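Local atomic coordinates of O-methyltransferase, putative (Bacillus cereus, PDB entry 3DUW), a protein that probably transfers methyl groups from S-adenosylmethionine to hydroxyl groups of its substrates and binds the product S-adenosyl-L-homocysteine. Residues I137-D142 against T161-D166; Q144-Y149 against R188-L193. All blocks are in the same frame, centred on the assembly; numbering follows the deposited sequence.

Contact 1 (I137-D142 against T161-D166). With SAH (S-adenosyl-L-homocysteine), chain C.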
loop_
_atom_site.group_PDB
_atom_site.type_symbol
_atom_site.label_atom_id
_atom_site.label_comp_id
_atom_site.label_asym_id
_atom_site.label_seq_id
_atom_site.Cartn_x
_atom_site.Cartn_y
_atom_site.Cartn_z
ATOM N N ILE A 137 -5.481 9.774 -7.772
ATOM C CA ILE A 137 -5.494 9.422 -9.188
ATOM C C ILE A 137 -5.009 7.989 -9.407
ATOM O O ILE A 137 -3.914 7.619 -8.970
ATOM C CB ILE A 137 -4.604 10.405 -9.985
ATOM C CG1 ILE A 137 -5.065 11.843 -9.711
ATOM C CG2 ILE A 137 -4.665 10.095 -11.472
ATOM C CD1 ILE A 137 -4.181 12.907 -10.315
ATOM N N PHE A 138 -5.835 7.190 -10.077
ATOM C CA PHE A 138 -5.517 5.792 -10.354
ATOM C C PHE A 138 -5.288 5.635 -11.851
ATOM O O PHE A 138 -6.207 5.824 -12.649
ATOM C CB PHE A 138 -6.671 4.892 -9.887
ATOM C CG PHE A 138 -6.422 3.416 -10.076
ATOM C CD1 PHE A 138 -5.197 2.849 -9.735
ATOM C CD2 PHE A 138 -7.426 2.586 -10.567
ATOM C CE1 PHE A 138 -4.977 1.474 -9.882
ATOM C CE2 PHE A 138 -7.215 1.215 -10.715
ATOM C CZ PHE A 138 -5.988 0.659 -10.371
ATOM N N ILE A 139 -4.053 5.317 -12.222
ATOM C CA ILE A 139 -3.684 5.141 -13.623
ATOM C C ILE A 139 -3.695 3.649 -13.925
ATOM O O ILE A 139 -2.820 2.905 -13.472
ATOM C CB ILE A 139 -2.293 5.741 -13.897
ATOM C CG1 ILE A 139 -2.276 7.207 -13.456
ATOM C CG2 ILE A 139 -1.963 5.628 -15.374
ATOM C CD1 ILE A 139 -0.934 7.897 -13.616
ATOM N N ASP A 140 -4.687 3.220 -14.699
ATOM C CA ASP A 140 -4.851 1.806 -15.008
ATOM C C ASP A 140 -5.481 1.569 -16.380
ATOM O O ASP A 140 -6.444 0.812 -16.507
ATOM C CB ASP A 140 -5.715 1.168 -13.912
ATOM C CG ASP A 140 -5.700 -0.342 -13.948
ATOM O OD1 ASP A 140 -4.681 -0.925 -14.363
ATOM O OD2 ASP A 140 -6.708 -0.950 -13.532
ATOM N N ALA A 141 -4.923 2.206 -17.404
ATOM C CA ALA A 141 -5.436 2.059 -18.761
ATOM C C ALA A 141 -4.376 1.420 -19.656
ATOM O O ALA A 141 -3.860 0.346 -19.342
ATOM C CB ALA A 141 -5.853 3.425 -19.302
ATOM N N ASP A 142 -4.072 2.063 -20.782
ATOM C CA ASP A 142 -3.048 1.553 -21.687
ATOM C C ASP A 142 -1.724 2.065 -21.140
ATOM O O ASP A 142 -1.437 3.258 -21.184
ATOM C CB ASP A 142 -3.300 2.033 -23.126
ATOM C CG ASP A 142 -3.503 3.533 -23.230
ATOM O OD1 ASP A 142 -4.190 4.124 -22.367
ATOM O OD2 ASP A 142 -2.988 4.124 -24.206
ATOM N N THR A 161 -1.727 15.124 -3.348
ATOM C CA THR A 161 -2.410 14.162 -4.209
ATOM C C THR A 161 -1.675 12.828 -4.237
ATOM O O THR A 161 -0.446 12.782 -4.302
ATOM C CB THR A 161 -2.525 14.687 -5.660
ATOM O OG1 THR A 161 -3.491 15.744 -5.707
ATOM C CG2 THR A 161 -2.953 13.576 -6.612
ATOM N N VAL A 162 -2.443 11.746 -4.174
ATOM C CA VAL A 162 -1.885 10.402 -4.226
ATOM C C VAL A 162 -2.096 9.857 -5.634
ATOM O O VAL A 162 -3.178 10.003 -6.205
ATOM C CB VAL A 162 -2.592 9.462 -3.226
ATOM C CG1 VAL A 162 -2.122 8.021 -3.433
ATOM C CG2 VAL A 162 -2.309 9.911 -1.803
ATOM N N ILE A 163 -1.055 9.255 -6.198
ATOM C CA ILE A 163 -1.137 8.666 -7.528
ATOM C C ILE A 163 -0.754 7.196 -7.427
ATOM O O ILE A 163 0.307 6.859 -6.897
ATOM C CB ILE A 163 -0.167 9.347 -8.522
ATOM C CG1 ILE A 163 -0.515 10.831 -8.668
ATOM C CG2 ILE A 163 -0.235 8.648 -9.878
ATOM C CD1 ILE A 163 0.505 11.631 -9.463
ATOM N N ILE A 164 -1.631 6.321 -7.907
ATOM C CA ILE A 164 -1.354 4.892 -7.908
ATOM C C ILE A 164 -1.286 4.460 -9.362
ATOM O O ILE A 164 -2.205 4.745 -10.136
ATOM C CB ILE A 164 -2.476 4.072 -7.237
ATOM C CG1 ILE A 164 -2.542 4.384 -5.740
ATOM C CG2 ILE A 164 -2.233 2.580 -7.468
ATOM C CD1 ILE A 164 -1.329 3.919 -4.958
ATOM N N GLY A 165 -0.189 3.805 -9.734
ATOM C CA GLY A 165 -0.034 3.303 -11.088
ATOM C C GLY A 165 -0.001 1.789 -10.995
ATOM O O GLY A 165 0.906 1.228 -10.386
ATOM N N ASP A 166 -0.987 1.123 -11.585
ATOM C CA ASP A 166 -1.065 -0.332 -11.536
ATOM C C ASP A 166 -0.290 -0.995 -12.671
ATOM O O ASP A 166 0.017 -0.361 -13.689
ATOM C CB ASP A 166 -2.541 -0.753 -11.611
ATOM C CG ASP A 166 -2.773 -2.208 -11.217
ATOM O OD1 ASP A 166 -1.987 -2.751 -10.411
ATOM O OD2 ASP A 166 -3.772 -2.800 -11.694
HETATM N N SAH C . -8.969 -0.436 -13.565
HETATM C CA SAH C . -10.097 -1.291 -14.089
HETATM C CB SAH C . -9.672 -2.025 -15.317
HETATM C CG SAH C . -9.248 -1.209 -16.516
HETATM S SD SAH C . -8.489 -2.335 -17.765
HETATM C C SAH C . -10.446 -2.347 -12.988
HETATM O O SAH C . -9.757 -2.383 -11.964
HETATM O OXT SAH C . -11.445 -3.116 -13.223
HETATM C "C5'" SAH C . -7.794 -1.144 -18.837
HETATM C "C4'" SAH C . -8.927 -0.263 -19.554
HETATM O "O4'" SAH C . -8.134 0.625 -20.339
HETATM C "C3'" SAH C . -9.798 -0.975 -20.579
HETATM O "O3'" SAH C . -11.188 -0.888 -20.254
HETATM C "C2'" SAH C . -9.404 -0.253 -21.929
HETATM O "O2'" SAH C . -10.463 -0.225 -22.873
HETATM C "C1'" SAH C . -8.966 1.111 -21.436
HETATM N N9 SAH C . -8.212 1.850 -22.264
HETATM C C8 SAH C . -7.201 1.530 -23.155
HETATM N N7 SAH C . -6.693 2.535 -23.796
HETATM C C5 SAH C . -7.409 3.657 -23.311
HETATM C C6 SAH C . -7.307 5.059 -23.635
HETATM N N6 SAH C . -6.440 5.559 -24.526
HETATM N N1 SAH C . -8.175 5.876 -22.956
HETATM C C2 SAH C . -9.075 5.413 -22.040
HETATM N N3 SAH C . -9.204 4.081 -21.704
HETATM C C4 SAH C . -8.342 3.263 -22.377
HETATM O O HOH W 1 -0.173 2.270 -14.360
#

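Contact 2 (Q144-Y149 against R188-L193). With SAH (S-adenosyl-L-homocysteine), chain C.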
loop_
_atom_site.group_PDB
_atom_site.type_symbol
_atom_site.label_atom_id
_atom_site.label_comp_id
_atom_site.label_asym_id
_atom_site.label_seq_id
_atom_site.Cartn_x
_atom_site.Cartn_y
_atom_site.Cartn_z
ATOM N N GLN A 144 1.208 1.992 -22.214
ATOM C CA GLN A 144 2.152 2.642 -23.115
ATOM C C GLN A 144 2.025 4.160 -22.989
ATOM O O GLN A 144 2.958 4.894 -23.309
ATOM C CB GLN A 144 1.943 2.219 -24.579
ATOM C CG GLN A 144 0.514 2.058 -25.040
ATOM C CD GLN A 144 -0.011 0.656 -24.803
ATOM O OE1 GLN A 144 -0.369 0.298 -23.687
ATOM N NE2 GLN A 144 -0.050 -0.150 -25.861
ATOM N N ASN A 145 0.883 4.631 -22.494
ATOM C CA ASN A 145 0.653 6.064 -22.336
ATOM C C ASN A 145 0.856 6.589 -20.917
ATOM O O ASN A 145 0.514 7.736 -20.625
ATOM C CB ASN A 145 -0.755 6.429 -22.817
ATOM C CG ASN A 145 -0.774 6.897 -24.259
ATOM O OD1 ASN A 145 -1.715 6.614 -25.005
ATOM N ND2 ASN A 145 0.260 7.631 -24.656
ATOM N N ASN A 146 1.416 5.767 -20.037
ATOM C CA ASN A 146 1.645 6.212 -18.670
ATOM C C ASN A 146 2.446 7.508 -18.563
ATOM O O ASN A 146 2.185 8.320 -17.680
ATOM C CB ASN A 146 2.309 5.105 -17.854
ATOM C CG ASN A 146 1.295 4.238 -17.138
ATOM O OD1 ASN A 146 0.215 3.969 -17.661
ATOM N ND2 ASN A 146 1.637 3.796 -15.934
ATOM N N PRO A 147 3.433 7.723 -19.453
ATOM C CA PRO A 147 4.191 8.977 -19.349
ATOM C C PRO A 147 3.267 10.190 -19.467
ATOM O O PRO A 147 3.323 11.115 -18.657
ATOM C CB PRO A 147 5.167 8.887 -20.517
ATOM C CG PRO A 147 5.424 7.422 -20.617
ATOM C CD PRO A 147 4.042 6.825 -20.451
ATOM N N ALA A 148 2.406 10.173 -20.481
ATOM C CA ALA A 148 1.471 11.265 -20.709
ATOM C C ALA A 148 0.437 11.358 -19.591
ATOM O O ALA A 148 0.086 12.456 -19.152
ATOM C CB ALA A 148 0.777 11.087 -22.064
ATOM N N TYR A 149 -0.056 10.212 -19.123
ATOM C CA TYR A 149 -1.045 10.229 -18.050
ATOM C C TYR A 149 -0.438 10.769 -16.762
ATOM O O TYR A 149 -1.114 11.447 -15.992
ATOM C CB TYR A 149 -1.627 8.828 -17.819
ATOM C CG TYR A 149 -2.369 8.266 -19.018
ATOM C CD1 TYR A 149 -3.071 9.105 -19.890
ATOM C CD2 TYR A 149 -2.370 6.900 -19.279
ATOM C CE1 TYR A 149 -3.745 8.595 -20.990
ATOM C CE2 TYR A 149 -3.046 6.379 -20.376
ATOM C CZ TYR A 149 -3.729 7.234 -21.230
ATOM O OH TYR A 149 -4.377 6.734 -22.334
ATOM N N ARG A 188 8.527 1.873 -18.087
ATOM C CA ARG A 188 9.879 2.332 -17.796
ATOM C C ARG A 188 9.967 3.857 -17.955
ATOM O O ARG A 188 10.610 4.528 -17.150
ATOM C CB ARG A 188 10.893 1.619 -18.701
ATOM C CG ARG A 188 11.120 0.154 -18.311
ATOM C CD ARG A 188 12.050 -0.563 -19.283
ATOM N NE ARG A 188 13.364 0.067 -19.365
ATOM C CZ ARG A 188 14.344 -0.110 -18.486
ATOM N NH1 ARG A 188 14.176 -0.910 -17.444
ATOM N NH2 ARG A 188 15.498 0.518 -18.655
ATOM N N ARG A 189 9.311 4.401 -18.981
ATOM C CA ARG A 189 9.295 5.848 -19.214
ATOM C C ARG A 189 8.640 6.531 -18.006
ATOM O O ARG A 189 9.031 7.629 -17.601
ATOM C CB ARG A 189 8.478 6.180 -20.471
ATOM C CG ARG A 189 9.018 5.636 -21.791
ATOM C CD ARG A 189 10.357 6.255 -22.150
ATOM N NE ARG A 189 11.459 5.566 -21.491
ATOM C CZ ARG A 189 11.843 4.330 -21.791
ATOM N NH1 ARG A 189 11.214 3.651 -22.743
ATOM N NH2 ARG A 189 12.850 3.768 -21.137
ATOM N N PHE A 190 7.628 5.867 -17.454
ATOM C CA PHE A 190 6.874 6.342 -16.295
ATOM C C PHE A 190 7.785 6.452 -15.062
ATOM O O PHE A 190 7.815 7.490 -14.402
ATOM C CB PHE A 190 5.713 5.362 -16.070
ATOM C CG PHE A 190 4.797 5.704 -14.926
ATOM C CD1 PHE A 190 4.261 6.978 -14.773
ATOM C CD2 PHE A 190 4.393 4.703 -14.045
ATOM C CE1 PHE A 190 3.329 7.244 -13.758
ATOM C CE2 PHE A 190 3.466 4.958 -13.036
ATOM C CZ PHE A 190 2.932 6.226 -12.889
ATOM N N TYR A 191 8.531 5.391 -14.759
ATOM C CA TYR A 191 9.454 5.408 -13.618
ATOM C C TYR A 191 10.447 6.563 -13.791
ATOM O O TYR A 191 10.694 7.338 -12.865
ATOM C CB TYR A 191 10.248 4.097 -13.539
ATOM C CG TYR A 191 9.551 2.931 -12.867
ATOM C CD1 TYR A 191 9.670 2.716 -11.495
ATOM C CD2 TYR A 191 8.829 2.005 -13.617
ATOM C CE1 TYR A 191 9.093 1.597 -10.888
ATOM C CE2 TYR A 191 8.248 0.887 -13.024
ATOM C CZ TYR A 191 8.388 0.688 -11.657
ATOM O OH TYR A 191 7.841 -0.431 -11.061
ATOM N N GLU A 192 11.012 6.668 -14.989
ATOM C CA GLU A 192 11.987 7.710 -15.292
ATOM C C GLU A 192 11.430 9.120 -15.123
ATOM O O GLU A 192 12.103 9.993 -14.582
ATOM C CB GLU A 192 12.511 7.522 -16.717
ATOM C CG GLU A 192 13.378 6.282 -16.891
ATOM C CD GLU A 192 13.498 5.847 -18.342
ATOM O OE1 GLU A 192 13.134 6.637 -19.238
ATOM O OE2 GLU A 192 13.958 4.715 -18.591
ATOM N N LEU A 193 10.205 9.346 -15.583
ATOM C CA LEU A 193 9.602 10.666 -15.458
ATOM C C LEU A 193 9.346 11.036 -14.007
ATOM O O LEU A 193 9.514 12.190 -13.611
ATOM C CB LEU A 193 8.305 10.729 -16.256
ATOM C CG LEU A 193 8.545 10.999 -17.739
ATOM C CD1 LEU A 193 7.257 10.800 -18.510
ATOM C CD2 LEU A 193 9.070 12.423 -17.914
HETATM N N SAH C . -8.969 -0.436 -13.565
HETATM C CA SAH C . -10.097 -1.291 -14.089
HETATM C CB SAH C . -9.672 -2.025 -15.317
HETATM C CG SAH C . -9.248 -1.209 -16.516
HETATM S SD SAH C . -8.489 -2.335 -17.765
HETATM C C SAH C . -10.446 -2.347 -12.988
HETATM O O SAH C . -9.757 -2.383 -11.964
HETATM O OXT SAH C . -11.445 -3.116 -13.223
HETATM C "C5'" SAH C . -7.794 -1.144 -18.837
HETATM C "C4'" SAH C . -8.927 -0.263 -19.554
HETATM O "O4'" SAH C . -8.134 0.625 -20.339
HETATM C "C3'" SAH C . -9.798 -0.975 -20.579
HETATM O "O3'" SAH C . -11.188 -0.888 -20.254
HETATM C "C2'" SAH C . -9.404 -0.253 -21.929
HETATM O "O2'" SAH C . -10.463 -0.225 -22.873
HETATM C "C1'" SAH C . -8.966 1.111 -21.436
HETATM N N9 SAH C . -8.212 1.850 -22.264
HETATM C C8 SAH C . -7.201 1.530 -23.155
HETATM N N7 SAH C . -6.693 2.535 -23.796
HETATM C C5 SAH C . -7.409 3.657 -23.311
HETATM C C6 SAH C . -7.307 5.059 -23.635
HETATM N N6 SAH C . -6.440 5.559 -24.526
HETATM N N1 SAH C . -8.175 5.876 -22.956
HETATM C C2 SAH C . -9.075 5.413 -22.040
HETATM N N3 SAH C . -9.204 4.081 -21.704
HETATM C C4 SAH C . -8.342 3.263 -22.377
#

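Contact 1 (I137-D142 against T161-D166)
Phe138 lays the CD1 and CE1 side of its ring against Ile164 and Asp166. CD1 lies 3.7 Å from Ile164 CG2, and CE1 is equally far from Asp166 CB. With CG anti to the backbone N (chi1 -178°), the ring runs alongside Asp166 in the same direction, its plane 31° from that of the carboxylate. Asp140 CB covers one face of this ring near the rim. On the other side of the sheet, Ile139 reaches Ile163 through its chain end, CD1 to CG2 at 3.9 Å, while Ile137 CD1 meets the methyl CG2 of Thr161 at 4.0 Å. Ala153, Asn146 and Tyr149 of helix 146-155 cover this isoleucine side, whereas Leu50 and Leu53 of helix 44-57 back Phe138 and Ile164.

The short segments 137-139 and 162-166 run parallel, their axes 4.8 Å apart at closest, and helix 146-155 joins the strands: a beta-alpha-beta crossover within the Rossmann-like methyltransferase sheet. Four backbone bonds fix the register. Ile137 and Ile139 donate to Val162 O and Ile164 O, and Ile164 and Asp166 donate back to Ile137 O and Ile139 O; the last, Asp166 N to Ile139 O, is longest at 3.2 Å. A water donates to both Ile139 O and Asp166 O where the strands separate.

Past that point Asp140 and Asp166 extend side by side, carboxylate planes 60° apart and OD1 of Asp140 3.4 Å from OD2 of Asp166. Lys143 makes a salt bridge with Asp140 OD1. Asp140, Asp166 and the adjacent Asn167 probably correspond to the magnesium ligands of catechol O-methyltransferase, though no metal is modelled here. OD2 of Asp140 accepts a hydrogen bond from the amino N of S-adenosyl-L-homocysteine, modelled too short for its length to be trusted.

Contact 2 (Q144-Y149 against R188-L193)
Pro147 and Phe190 bring the backbones of two helices together, their CA atoms 4.8 Å apart. Helices 146-155 and 182-196 are neighbours in the helical layer on one side of the Rossmann-like sheet. The first is the helix of the beta-alpha-beta unit that joins strands 136-139 and 162-166; the second comes later in the chain, between strands 162-166 and 200-209. The approach is made at the very start of helix 146-155, just after the N-cap residue Asn145. Here a proline, which has no N-H, fits easily, because the backbone nitrogens of the first turn make no hydrogen bonds within the helix.

The proline ring is the centre of the contact. Its CB abuts Leu193 CD1 at 3.5 Å, tighter than usual for two carbons, and its CG comes still closer to CB of Arg189, at 3.3 Å. No hydrogen bond links the segments, so the joint depends on the fit of these carbons and of one amide against one ring.

That amide is Asn146. Its ND2 sits over one face of the Phe190 ring, 3.4 Å above the plane and displaced toward the CD2 and CE2 rim, with amide and ring planes 81° apart. The amide therefore stands almost upright on the ring. Phe190 offers this face because its CG lies anti to the backbone N (chi1 -179°), while Ile187, one turn earlier, also touches Asn146.

Arg189 gives only the root of its chain to Pro147. Bends at chi2 and chi3 carry the guanidinium away along its own helix to Glu192, which it grips side-on with two nitrogens in a salt bridge. NE points to OE1 within the guanidinium plane, while NH2 reaches OE2 on its syn side but tilted out of the carboxylate plane, at 2.9 Å.

Overall arrangement
Contacts 1 and 2 have centres 11 Å apart and share helix 146-155, whose start belongs to contact 2 while its body connects the two strands of contact 1. They touch directly: Ile139 CG2 packs 3.6 Å from Asn146 OD1, and Asp142 OD1 lies 2.6 Å from Tyr149 OH, a probable hydrogen bond. This pair lies beside the adenine of S-adenosyl-L-homocysteine, with Tyr149 OH 3.2 Å from N6 and Asp142 OD1 3.3 Å from N7. Contact 1 also reaches the amino acid end through Asp140. Val42, Ser72, Glu90, His95 and Ala119 bind the ligand too, whereas residues 188-193 do not touch it; Arg188 and Tyr191 instead pack on the second subunit.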